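Local coordinates for protein folylpolyglutamate synthase (FolC) (Helicobacter pylori, PDB 6K8C) that probably adds glutamate to dihydropteroate and then extends the gamma-glutamyl tail of tetrahydrofolates, in ATP-dependent ligations, at residues A[89-94]-A[123-128]; A[64-69]-A[76-81]; A[141-144]-A[149-152]. All coordinates share one frame; numbering follows the deposited sequence.

Interaction 1: residues A[89-94]-A[123-128]; sequences ERFFLN and EYATLL
Phe91, the first residue of strand 91-93, comes nearest to the helix segment 123-128 at Leu128, and the 8.7 Å between their CA atoms leaves the gap to be filled by side chains. The Phe91 ring does most of the bridging. A chi1 of -43° swings its CG away from the carbonyl carbon and sends the CE1 and CZ corner of the ring to the helix. CE1 lies 3.4 Å from Ala125 O, and this oxygen sits at the rim of the ring, close to its plane. A C-H edge therefore points at the carbonyl oxygen rather than the pi cloud facing it. The same corner takes up apolar contacts: CZ is 4.0 Å from Leu128 CB, which approaches the ring at a slant, and 4.4 Å from Ala125 CB. Ala125 and Leu128 are three positions apart in the helix, so both CB atoms lie on the flank turned to the strand. One face of the Phe91 ring is backed from within its own segment by Arg90 CB, 3.9 Å above the ring plane and displaced toward the rim. Leu103 of helix 100-110 also touches Phe91, while Leu110 of that helix packs on Leu128, so a second helix closes on the same group. All three touching residues are buried, yet no hydrogen bond crosses between the segments. Cohesion across the pair is therefore likely to rest on dispersion and on the weakly polar approach of an aromatic edge whose hydrogens are probably slightly positive toward the backbone oxygen of Ala125.

Interaction 2: residues A[64-69]-A[76-81]; sequences FLTLLL and VLHFTS
Thr66 and Leu69 of helix 58-70 rest on Val76 and His78 of strand 76-79; the axes of helical residues 64-69 and strand 76-79 approach to 8.8 Å, antiparallel at 172°. One kind of contact is apolar. The two methyls of Val76 part company: CG1 meets Thr66 CG2 at 3.8 Å, while CG2 lies 3.7 Å from Leu69 CB. Val76 is thus straddled by residues three positions apart in the helix. Its chi1 of -173° places CG1 anti to the backbone N and leaves CG2 beside it, which aims one branch at each helix residue.

The other kind sets a hydroxyl against the CB and CG of His78. With chi1 at -62°, Thr66 turns its methyl toward Val76 and its OG1 toward His78, where OG1 approaches CB to 3.4 Å and CG to 3.6 Å. This is van der Waals contact, and the polar groups find partners outside the two segments: Thr66 OG1 is hydrogen-bonded to Gly62 O one helical turn earlier, and His78 ND1 to Arg63 NE. Just past the strand, Thr80 CG2 lies over one face of the His78 ring, displaced toward its rim. Val140 of the adjoining strand 138-142 touches both Thr66 and His78.

Strand 48-53, helix 58-70 and strand 76-79 follow one another in the chain, the two strands being parallel with strand 138-142 between them in the sheet. This is a beta-alpha-beta crossover, typical of the P-loop NTPase fold to which the Mur ligase middle domain belongs.

Interaction 3: residues A[141-144]-A[149-152]; sequences LEAG and FDST
Asp150 reaches Gly144 and folds back on Thr152, its OD2 accepting from the backbone N two residues on to make an Asx turn beside the end of strand 138-142. Asp150 begins the contact. Its CG is anti to the backbone N (chi1 -165°), which carries the carboxylate across to the other segment. There Gly144 N donates to OD2 over 3.0 Å, a fairly straight bond at 164°, although the donor stands well out of the carboxylate plane. OD1 is occupied too, accepting from Gly146 N in the intervening loop. Ser151 comes next and bonds outside the two segments: its OG is hydrogen-bonded to Thr126 OG1 of helix 121-132, tying the turn to that helix.

Thr152 completes both the turn and the packing. Its N donates to Asp150 OD2 at 3.2 Å, from out of the carboxylate plane on the side opposite Gly144 N, while its hydroxyl OG1 donates to the same oxygen at 2.6 Å and uses the anti lone pair. Three donors from two segments therefore grip one carboxylate oxygen, which should fix the carboxylate's rotation. OG1 is also hydrogen-bonded to His51 NE2 on strand 48-53, so Thr152 links the turn to the central sheet, and the hydroxyl lies against Ala143 CA at 3.4 Å. Thr152 and Leu141 lie alongside each other, oppositely directed, with Thr152 CB 3.7 Å from Leu141 CD2. The remaining branch, Thr152 CG2, rests 3.6 Å from Glu142 O.

In the fold
All three contacts are buried and belong to the Mur ligase middle domain, gathered about one mixed sheet. Interactions 1 and 2 pack helices against neighbouring antiparallel strands, 91-93 and 76-79, and neither has a hydrogen bond between its own segments. Their helices lie on opposite faces of strand 76-79: Val76 and His78 turn to helix 58-70, Leu77 and Phe79 to helix 121-132. Interaction 3, slightly less enclosed because Gly144 is partly exposed, lies where strand 138-142 gives way to loop and adds a carboxylate's hydrogen bonds to local packing. It joins interaction 2 through Phe79 O and Glu142 N on adjacent strands, and interaction 1 through packing of Glu123 CG on Ser151 CB.

Interaction 1: residues A[89-94]-A[123-128]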
ATOM      1  N   GLU A  89       9.353  -3.187   6.048  1.00 27.74           N
ATOM      2  CA  GLU A  89       7.988  -2.659   6.136  1.00 26.44           C
ATOM      3  C   GLU A  89       6.986  -3.537   5.403  1.00 32.79           C
ATOM      4  O   GLU A  89       5.793  -3.537   5.733  1.00 25.56           O
ATOM      5  CB  GLU A  89       7.914  -1.253   5.544  1.00 29.82           C
ATOM      6  CG  GLU A  89       8.639  -0.179   6.305  1.00 26.92           C
ATOM      7  CD  GLU A  89       8.802   1.077   5.477  1.00 34.41           C
ATOM      8  OE1 GLU A  89       7.957   1.327   4.577  1.00 32.54           O
ATOM      9  OE2 GLU A  89       9.773   1.814   5.728  1.00 30.40           O
ATOM     10  N   ARG A  90       7.444  -4.267   4.388  1.00 23.65           N
ATOM     11  CA  ARG A  90       6.569  -5.075   3.556  1.00 26.25           C
ATOM     12  C   ARG A  90       5.942  -6.240   4.306  1.00 27.38           C
ATOM     13  O   ARG A  90       5.030  -6.874   3.765  1.00 24.97           O
ATOM     14  CB  ARG A  90       7.355  -5.594   2.344  1.00 25.29           C
ATOM     15  CG  ARG A  90       7.769  -4.480   1.371  1.00 25.20           C
ATOM     16  CD  ARG A  90       8.886  -4.940   0.440  1.00 28.57           C
ATOM     17  NE  ARG A  90       9.363  -3.851  -0.405  1.00 26.21           N
ATOM     18  CZ  ARG A  90       9.059  -3.710  -1.688  1.00 28.10           C
ATOM     19  NH1 ARG A  90       8.280  -4.600  -2.286  1.00 26.00           N
ATOM     20  NH2 ARG A  90       9.545  -2.684  -2.378  1.00 27.85           N
ATOM     21  N   PHE A  91       6.387  -6.532   5.528  1.00 22.28           N
ATOM     22  CA  PHE A  91       5.921  -7.700   6.274  1.00 26.51           C
ATOM     23  C   PHE A  91       5.471  -7.256   7.663  1.00 28.87           C
ATOM     24  O   PHE A  91       6.297  -7.055   8.559  1.00 27.93           O
ATOM     25  CB  PHE A  91       7.017  -8.764   6.356  1.00 29.00           C
ATOM     26  CG  PHE A  91       7.760  -8.970   5.064  1.00 26.83           C
ATOM     27  CD1 PHE A  91       7.287  -9.864   4.113  1.00 25.78           C
ATOM     28  CD2 PHE A  91       8.940  -8.283   4.805  1.00 25.94           C
ATOM     29  CE1 PHE A  91       7.979 -10.072   2.921  1.00 24.09           C
ATOM     30  CE2 PHE A  91       9.629  -8.474   3.615  1.00 26.23           C
ATOM     31  CZ  PHE A  91       9.148  -9.373   2.672  1.00 23.96           C
ATOM     32  N   PHE A  92       4.161  -7.095   7.830  1.00 26.96           N
ATOM     33  CA  PHE A  92       3.548  -6.765   9.113  1.00 28.29           C
ATOM     34  C   PHE A  92       3.075  -8.078   9.721  1.00 31.66           C
ATOM     35  O   PHE A  92       2.102  -8.670   9.245  1.00 29.46           O
ATOM     36  CB  PHE A  92       2.390  -5.787   8.919  1.00 25.07           C
ATOM     37  CG  PHE A  92       1.853  -5.198  10.201  1.00 28.72           C
ATOM     38  CD1 PHE A  92       2.494  -4.134  10.810  1.00 32.03           C
ATOM     39  CD2 PHE A  92       0.690  -5.691  10.771  1.00 28.93           C
ATOM     40  CE1 PHE A  92       1.993  -3.580  11.975  1.00 32.33           C
ATOM     41  CE2 PHE A  92       0.181  -5.141  11.943  1.00 27.61           C
ATOM     42  CZ  PHE A  92       0.834  -4.086  12.541  1.00 30.72           C
ATOM     43  N   LEU A  93       3.779  -8.551  10.747  1.00 29.25           N
ATOM     44  CA  LEU A  93       3.607  -9.907  11.257  1.00 31.84           C
ATOM     45  C   LEU A  93       3.177  -9.859  12.717  1.00 27.66           C
ATOM     46  O   LEU A  93       3.910  -9.343  13.567  1.00 31.40           O
ATOM     47  CB  LEU A  93       4.905 -10.707  11.107  1.00 30.89           C
ATOM     48  CG  LEU A  93       4.966 -12.058  11.820  1.00 34.85           C
ATOM     49  CD1 LEU A  93       3.938 -13.024  11.245  1.00 27.68           C
ATOM     50  CD2 LEU A  93       6.370 -12.648  11.721  1.00 34.11           C
ATOM     51  N   ASN A  94       1.996 -10.406  12.999  1.00 33.23           N
ATOM     52  CA  ASN A  94       1.476 -10.535  14.360  1.00 31.05           C
ATOM     53  C   ASN A  94       1.544  -9.207  15.111  1.00 33.35           C
ATOM     54  O   ASN A  94       2.016  -9.125  16.246  1.00 35.58           O
ATOM     55  CB  ASN A  94       2.212 -11.643  15.121  1.00 31.71           C
ATOM     56  CG  ASN A  94       2.075 -12.998  14.450  1.00 38.77           C
ATOM     57  OD1 ASN A  94       1.078 -13.276  13.786  1.00 35.93           O
ATOM     58  ND2 ASN A  94       3.085 -13.847  14.613  1.00 41.00           N
ATOM     59  N   GLU A 123       9.041 -11.288  -6.707  1.00 29.15           N
ATOM     60  CA  GLU A 123       8.766 -12.709  -6.512  1.00 28.87           C
ATOM     61  C   GLU A 123       9.461 -13.243  -5.265  1.00 28.16           C
ATOM     62  O   GLU A 123       8.893 -14.066  -4.535  1.00 25.96           O
ATOM     63  CB  GLU A 123       9.180 -13.503  -7.758  1.00 24.28           C
ATOM     64  CG  GLU A 123       8.239 -13.257  -8.947  1.00 27.48           C
ATOM     65  CD  GLU A 123       8.796 -13.750 -10.266  1.00 34.29           C
ATOM     66  OE1 GLU A 123       9.956 -14.218 -10.303  1.00 35.52           O
ATOM     67  OE2 GLU A 123       8.065 -13.673 -11.272  1.00 34.84           O
ATOM     68  N   TYR A 124      10.686 -12.780  -4.993  1.00 27.95           N
ATOM     69  CA  TYR A 124      11.381 -13.212  -3.783  1.00 30.42           C
ATOM     70  C   TYR A 124      10.712 -12.659  -2.528  1.00 32.88           C
ATOM     71  O   TYR A 124      10.611 -13.358  -1.512  1.00 25.62           O
ATOM     72  CB  TYR A 124      12.848 -12.788  -3.828  1.00 24.45           C
ATOM     73  CG  TYR A 124      13.696 -13.516  -2.815  1.00 28.85           C
ATOM     74  CD1 TYR A 124      13.829 -14.901  -2.862  1.00 32.38           C
ATOM     75  CD2 TYR A 124      14.346 -12.829  -1.801  1.00 25.05           C
ATOM     76  CE1 TYR A 124      14.598 -15.576  -1.934  1.00 33.10           C
ATOM     77  CE2 TYR A 124      15.118 -13.496  -0.872  1.00 29.93           C
ATOM     78  CZ  TYR A 124      15.237 -14.868  -0.943  1.00 33.97           C
ATOM     79  OH  TYR A 124      16.000 -15.530  -0.017  1.00 30.39           O
ATOM     80  N   ALA A 125      10.269 -11.396  -2.574  1.00 27.90           N
ATOM     81  CA  ALA A 125       9.513 -10.836  -1.455  1.00 26.50           C
ATOM     82  C   ALA A 125       8.272 -11.670  -1.164  1.00 23.91           C
ATOM     83  O   ALA A 125       7.925 -11.898   0.002  1.00 24.73           O
ATOM     84  CB  ALA A 125       9.126  -9.385  -1.755  1.00 25.77           C
ATOM     85  N   THR A 126       7.599 -12.145  -2.218  1.00 25.40           N
ATOM     86  CA  THR A 126       6.417 -12.984  -2.042  1.00 24.95           C
ATOM     87  C   THR A 126       6.758 -14.277  -1.308  1.00 29.76           C
ATOM     88  O   THR A 126       6.047 -14.682  -0.383  1.00 25.62           O
ATOM     89  CB  THR A 126       5.778 -13.281  -3.404  1.00 28.41           C
ATOM     90  OG1 THR A 126       5.398 -12.049  -4.035  1.00 31.75           O
ATOM     91  CG2 THR A 126       4.539 -14.159  -3.251  1.00 26.80           C
ATOM     92  N   LEU A 127       7.846 -14.946  -1.708  1.00 29.13           N
ATOM     93  CA  LEU A 127       8.245 -16.168  -1.014  1.00 27.25           C
ATOM     94  C   LEU A 127       8.618 -15.882   0.432  1.00 25.00           C
ATOM     95  O   LEU A 127       8.315 -16.680   1.326  1.00 28.82           O
ATOM     96  CB  LEU A 127       9.418 -16.848  -1.733  1.00 26.51           C
ATOM     97  CG  LEU A 127       9.163 -17.425  -3.126  1.00 30.76           C
ATOM     98  CD1 LEU A 127      10.402 -18.197  -3.591  1.00 34.07           C
ATOM     99  CD2 LEU A 127       7.930 -18.321  -3.153  1.00 28.96           C
ATOM    100  N   LEU A 128       9.292 -14.755   0.681  1.00 22.89           N
ATOM    101  CA  LEU A 128       9.614 -14.383   2.052  1.00 24.78           C
ATOM    102  C   LEU A 128       8.345 -14.211   2.883  1.00 26.70           C
ATOM    103  O   LEU A 128       8.294 -14.627   4.048  1.00 28.07           O
ATOM    104  CB  LEU A 128      10.448 -13.101   2.068  1.00 24.98           C
ATOM    105  CG  LEU A 128      11.917 -13.208   1.650  1.00 25.10           C
ATOM    106  CD1 LEU A 128      12.519 -11.820   1.502  1.00 28.15           C
ATOM    107  CD2 LEU A 128      12.704 -14.043   2.651  1.00 27.57           C
TER

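Interaction 2: residues A[64-69]-A[76-81]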
ATOM      1  N   PHE A  64      -6.452  -2.557   8.001  1.00 22.60           N
ATOM      2  CA  PHE A  64      -7.658  -2.561   8.828  1.00 18.06           C
ATOM      3  C   PHE A  64      -8.151  -3.984   9.055  1.00 23.77           C
ATOM      4  O   PHE A  64      -8.457  -4.379  10.186  1.00 24.65           O
ATOM      5  CB  PHE A  64      -8.763  -1.732   8.162  1.00 18.64           C
ATOM      6  CG  PHE A  64      -8.804  -0.293   8.585  1.00 27.97           C
ATOM      7  CD1 PHE A  64      -8.649   0.068   9.910  1.00 33.37           C
ATOM      8  CD2 PHE A  64      -9.029   0.706   7.644  1.00 32.66           C
ATOM      9  CE1 PHE A  64      -8.705   1.403  10.291  1.00 34.81           C
ATOM     10  CE2 PHE A  64      -9.085   2.042   8.016  1.00 35.50           C
ATOM     11  CZ  PHE A  64      -8.922   2.390   9.343  1.00 36.32           C
ATOM     12  N   LEU A  65      -8.235  -4.771   7.977  1.00 21.86           N
ATOM     13  CA  LEU A  65      -8.617  -6.173   8.108  1.00 20.37           C
ATOM     14  C   LEU A  65      -7.644  -6.926   9.009  1.00 26.19           C
ATOM     15  O   LEU A  65      -8.060  -7.696   9.882  1.00 25.05           O
ATOM     16  CB  LEU A  65      -8.688  -6.823   6.726  1.00 18.70           C
ATOM     17  CG  LEU A  65      -8.972  -8.327   6.663  1.00 23.98           C
ATOM     18  CD1 LEU A  65     -10.306  -8.664   7.309  1.00 30.52           C
ATOM     19  CD2 LEU A  65      -8.953  -8.809   5.224  1.00 23.56           C
ATOM     20  N   THR A  66      -6.337  -6.712   8.803  1.00 24.47           N
ATOM     21  CA  THR A  66      -5.312  -7.341   9.635  1.00 23.21           C
ATOM     22  C   THR A  66      -5.516  -7.019  11.114  1.00 31.68           C
ATOM     23  O   THR A  66      -5.403  -7.899  11.975  1.00 28.80           O
ATOM     24  CB  THR A  66      -3.918  -6.886   9.177  1.00 20.80           C
ATOM     25  OG1 THR A  66      -3.687  -7.313   7.828  1.00 24.27           O
ATOM     26  CG2 THR A  66      -2.818  -7.470  10.076  1.00 25.99           C
ATOM     27  N   LEU A  67      -5.804  -5.750  11.426  1.00 25.16           N
ATOM     28  CA  LEU A  67      -5.992  -5.354  12.821  1.00 29.81           C
ATOM     29  C   LEU A  67      -7.237  -6.000  13.418  1.00 29.59           C
ATOM     30  O   LEU A  67      -7.217  -6.441  14.574  1.00 28.85           O
ATOM     31  CB  LEU A  67      -6.075  -3.831  12.940  1.00 24.33           C
ATOM     32  CG  LEU A  67      -4.790  -3.082  12.571  1.00 32.63           C
ATOM     33  CD1 LEU A  67      -4.990  -1.570  12.652  1.00 29.54           C
ATOM     34  CD2 LEU A  67      -3.610  -3.543  13.437  1.00 32.55           C
ATOM     35  N   LEU A  68      -8.328  -6.064  12.651  1.00 27.02           N
ATOM     36  CA  LEU A  68      -9.544  -6.700  13.153  1.00 26.68           C
ATOM     37  C   LEU A  68      -9.307  -8.178  13.444  1.00 29.94           C
ATOM     38  O   LEU A  68      -9.736  -8.695  14.481  1.00 28.11           O
ATOM     39  CB  LEU A  68     -10.685  -6.526  12.147  1.00 26.41           C
ATOM     40  CG  LEU A  68     -11.222  -5.111  11.946  1.00 28.05           C
ATOM     41  CD1 LEU A  68     -11.989  -5.015  10.638  1.00 28.14           C
ATOM     42  CD2 LEU A  68     -12.091  -4.685  13.125  1.00 34.61           C
ATOM     43  N   LEU A  69      -8.628  -8.877  12.531  1.00 27.78           N
ATOM     44  CA  LEU A  69      -8.349 -10.294  12.746  1.00 27.23           C
ATOM     45  C   LEU A  69      -7.439 -10.497  13.951  1.00 36.25           C
ATOM     46  O   LEU A  69      -7.676 -11.388  14.777  1.00 30.25           O
ATOM     47  CB  LEU A  69      -7.727 -10.900  11.485  1.00 24.17           C
ATOM     48  CG  LEU A  69      -8.660 -10.938  10.273  1.00 31.01           C
ATOM     49  CD1 LEU A  69      -7.897 -11.246   8.988  1.00 29.85           C
ATOM     50  CD2 LEU A  69      -9.764 -11.955  10.495  1.00 28.29           C
ATOM     51  N   VAL A  76      -1.664 -13.143  11.968  1.00 30.48           N
ATOM     52  CA  VAL A  76      -1.867 -12.597  10.631  1.00 27.76           C
ATOM     53  C   VAL A  76      -0.569 -11.971  10.137  1.00 25.96           C
ATOM     54  O   VAL A  76       0.109 -11.254  10.880  1.00 26.66           O
ATOM     55  CB  VAL A  76      -2.998 -11.542  10.612  1.00 24.62           C
ATOM     56  CG1 VAL A  76      -3.303 -11.108   9.179  1.00 26.21           C
ATOM     57  CG2 VAL A  76      -4.250 -12.073  11.294  1.00 26.89           C
ATOM     58  N   LEU A  77      -0.244 -12.208   8.871  1.00 26.19           N
ATOM     59  CA  LEU A  77       0.810 -11.476   8.187  1.00 24.16           C
ATOM     60  C   LEU A  77       0.197 -10.634   7.081  1.00 23.03           C
ATOM     61  O   LEU A  77      -0.561 -11.150   6.252  1.00 26.20           O
ATOM     62  CB  LEU A  77       1.864 -12.413   7.596  1.00 24.29           C
ATOM     63  CG  LEU A  77       3.086 -11.644   7.079  1.00 27.38           C
ATOM     64  CD1 LEU A  77       4.345 -12.431   7.383  1.00 26.79           C
ATOM     65  CD2 LEU A  77       2.997 -11.334   5.588  1.00 27.49           C
ATOM     66  N   HIS A  78       0.544  -9.351   7.059  1.00 24.77           N
ATOM     67  CA  HIS A  78       0.097  -8.426   6.028  1.00 26.76           C
ATOM     68  C   HIS A  78       1.286  -8.083   5.141  1.00 22.26           C
ATOM     69  O   HIS A  78       2.254  -7.468   5.603  1.00 24.10           O
ATOM     70  CB  HIS A  78      -0.502  -7.161   6.640  1.00 22.65           C
ATOM     71  CG  HIS A  78      -1.094  -6.227   5.634  1.00 24.20           C
ATOM     72  ND1 HIS A  78      -1.288  -4.886   5.883  1.00 23.70           N
ATOM     73  CD2 HIS A  78      -1.546  -6.445   4.377  1.00 22.50           C
ATOM     74  CE1 HIS A  78      -1.841  -4.318   4.826  1.00 21.84           C
ATOM     75  NE2 HIS A  78      -2.009  -5.242   3.898  1.00 24.10           N
ATOM     76  N   PHE A  79       1.204  -8.479   3.878  1.00 23.25           N
ATOM     77  CA  PHE A  79       2.271  -8.298   2.901  1.00 22.83           C
ATOM     78  C   PHE A  79       1.899  -7.137   1.987  1.00 22.86           C
ATOM     79  O   PHE A  79       0.880  -7.200   1.300  1.00 24.41           O
ATOM     80  CB  PHE A  79       2.448  -9.586   2.098  1.00 24.69           C
ATOM     81  CG  PHE A  79       3.423  -9.482   0.959  1.00 25.25           C
ATOM     82  CD1 PHE A  79       4.753  -9.187   1.190  1.00 27.90           C
ATOM     83  CD2 PHE A  79       3.005  -9.722  -0.342  1.00 30.10           C
ATOM     84  CE1 PHE A  79       5.650  -9.117   0.142  1.00 26.59           C
ATOM     85  CE2 PHE A  79       3.896  -9.653  -1.397  1.00 31.45           C
ATOM     86  CZ  PHE A  79       5.218  -9.352  -1.154  1.00 26.14           C
ATOM     87  N   THR A  80       2.718  -6.083   1.977  1.00 23.48           N
ATOM     88  CA  THR A  80       2.429  -4.883   1.196  1.00 26.90           C
ATOM     89  C   THR A  80       3.626  -4.522   0.328  1.00 33.52           C
ATOM     90  O   THR A  80       4.714  -5.078   0.468  1.00 26.42           O
ATOM     91  CB  THR A  80       2.077  -3.694   2.097  1.00 27.80           C
ATOM     92  OG1 THR A  80       3.197  -3.389   2.940  1.00 27.44           O
ATOM     93  CG2 THR A  80       0.872  -4.020   2.956  1.00 25.15           C
ATOM     94  N   SER A  81       3.418  -3.572  -0.583  1.00 27.27           N
ATOM     95  CA  SER A  81       4.508  -3.082  -1.416  1.00 27.87           C
ATOM     96  C   SER A  81       4.132  -1.705  -1.938  1.00 33.38           C
ATOM     97  O   SER A  81       2.940  -1.405  -2.063  1.00 30.52           O
ATOM     98  CB  SER A  81       4.793  -4.043  -2.580  1.00 31.56           C
ATOM     99  OG  SER A  81       3.748  -4.009  -3.532  1.00 39.81           O
TER

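Interaction 3: residues A[141-144]-A[149-152]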
ATOM      1  N   LEU A 141      -2.581 -10.567   1.527  1.00 27.76           N
ATOM      2  CA  LEU A 141      -1.583 -10.553   0.462  1.00 23.66           C
ATOM      3  C   LEU A 141      -1.956  -9.475  -0.547  1.00 26.11           C
ATOM      4  O   LEU A 141      -2.918  -9.634  -1.306  1.00 30.33           O
ATOM      5  CB  LEU A 141      -1.519 -11.927  -0.203  1.00 33.48           C
ATOM      6  CG  LEU A 141      -0.284 -12.397  -0.965  1.00 40.05           C
ATOM      7  CD1 LEU A 141       0.882 -12.625  -0.024  1.00 38.55           C
ATOM      8  CD2 LEU A 141      -0.627 -13.672  -1.714  1.00 43.72           C
ATOM      9  N   GLU A 142      -1.196  -8.388  -0.560  1.00 29.83           N
ATOM     10  CA  GLU A 142      -1.439  -7.301  -1.499  1.00 24.45           C
ATOM     11  C   GLU A 142      -0.805  -7.625  -2.843  1.00 31.44           C
ATOM     12  O   GLU A 142       0.371  -8.001  -2.911  1.00 29.79           O
ATOM     13  CB  GLU A 142      -0.863  -6.000  -0.947  1.00 26.56           C
ATOM     14  CG  GLU A 142      -1.176  -4.764  -1.759  1.00 31.82           C
ATOM     15  CD  GLU A 142      -0.516  -3.536  -1.172  1.00 37.95           C
ATOM     16  OE1 GLU A 142       0.444  -3.025  -1.785  1.00 44.91           O
ATOM     17  OE2 GLU A 142      -0.946  -3.092  -0.088  1.00 31.14           O
ATOM     18  N   ALA A 143      -1.580  -7.480  -3.912  1.00 31.05           N
ATOM     19  CA  ALA A 143      -1.047  -7.718  -5.245  1.00 29.95           C
ATOM     20  C   ALA A 143      -0.040  -6.635  -5.617  1.00 42.08           C
ATOM     21  O   ALA A 143      -0.142  -5.482  -5.188  1.00 30.31           O
ATOM     22  CB  ALA A 143      -2.176  -7.764  -6.276  1.00 30.17           C
ATOM     23  N   GLY A 144       0.951  -7.024  -6.406  1.00 31.81           N
ATOM     24  CA  GLY A 144       1.897  -6.093  -6.984  1.00 42.99           C
ATOM     25  C   GLY A 144       1.398  -5.540  -8.302  1.00 41.45           C
ATOM     26  O   GLY A 144       0.192  -5.434  -8.542  1.00 49.05           O
ATOM     27  N   PHE A 149      -0.966 -11.713 -14.132  1.00 53.37           N
ATOM     28  CA  PHE A 149       0.178 -12.593 -13.942  1.00 64.74           C
ATOM     29  C   PHE A 149       1.017 -12.197 -12.733  1.00 61.33           C
ATOM     30  O   PHE A 149       2.189 -12.580 -12.647  1.00 54.25           O
ATOM     31  CB  PHE A 149       1.046 -12.611 -15.201  1.00 67.87           C
ATOM     32  CG  PHE A 149       0.286 -12.933 -16.456  1.00 68.43           C
ATOM     33  CD1 PHE A 149      -0.307 -14.175 -16.623  1.00 69.94           C
ATOM     34  CD2 PHE A 149       0.168 -11.996 -17.470  1.00 75.63           C
ATOM     35  CE1 PHE A 149      -1.006 -14.477 -17.778  1.00 82.50           C
ATOM     36  CE2 PHE A 149      -0.531 -12.291 -18.628  1.00 81.49           C
ATOM     37  CZ  PHE A 149      -1.119 -13.533 -18.781  1.00 78.36           C
ATOM     38  N   ASP A 150       0.443 -11.435 -11.805  1.00 42.36           N
ATOM     39  CA  ASP A 150       1.167 -11.054 -10.602  1.00 38.38           C
ATOM     40  C   ASP A 150       1.568 -12.297  -9.819  1.00 45.41           C
ATOM     41  O   ASP A 150       0.886 -13.325  -9.851  1.00 38.99           O
ATOM     42  CB  ASP A 150       0.308 -10.136  -9.732  1.00 38.43           C
ATOM     43  CG  ASP A 150       1.112  -9.429  -8.661  1.00 47.25           C
ATOM     44  OD1 ASP A 150       1.865  -8.495  -9.010  1.00 40.44           O
ATOM     45  OD2 ASP A 150       0.990  -9.806  -7.472  1.00 34.85           O
ATOM     46  N   SER A 151       2.700 -12.198  -9.117  1.00 40.30           N
ATOM     47  CA  SER A 151       3.198 -13.348  -8.372  1.00 39.70           C
ATOM     48  C   SER A 151       2.221 -13.784  -7.286  1.00 43.92           C
ATOM     49  O   SER A 151       2.092 -14.984  -7.020  1.00 36.08           O
ATOM     50  CB  SER A 151       4.566 -13.031  -7.768  1.00 36.23           C
ATOM     51  OG  SER A 151       4.457 -12.123  -6.690  1.00 36.22           O
ATOM     52  N   THR A 152       1.512 -12.836  -6.660  1.00 35.81           N
ATOM     53  CA  THR A 152       0.572 -13.206  -5.607  1.00 40.48           C
ATOM     54  C   THR A 152      -0.604 -14.011  -6.142  1.00 31.95           C
ATOM     55  O   THR A 152      -1.307 -14.657  -5.357  1.00 39.63           O
ATOM     56  CB  THR A 152       0.057 -11.966  -4.873  1.00 34.95           C
ATOM     57  OG1 THR A 152      -0.571 -11.077  -5.809  1.00 30.51           O
ATOM     58  CG2 THR A 152       1.195 -11.248  -4.174  1.00 33.57           C
TER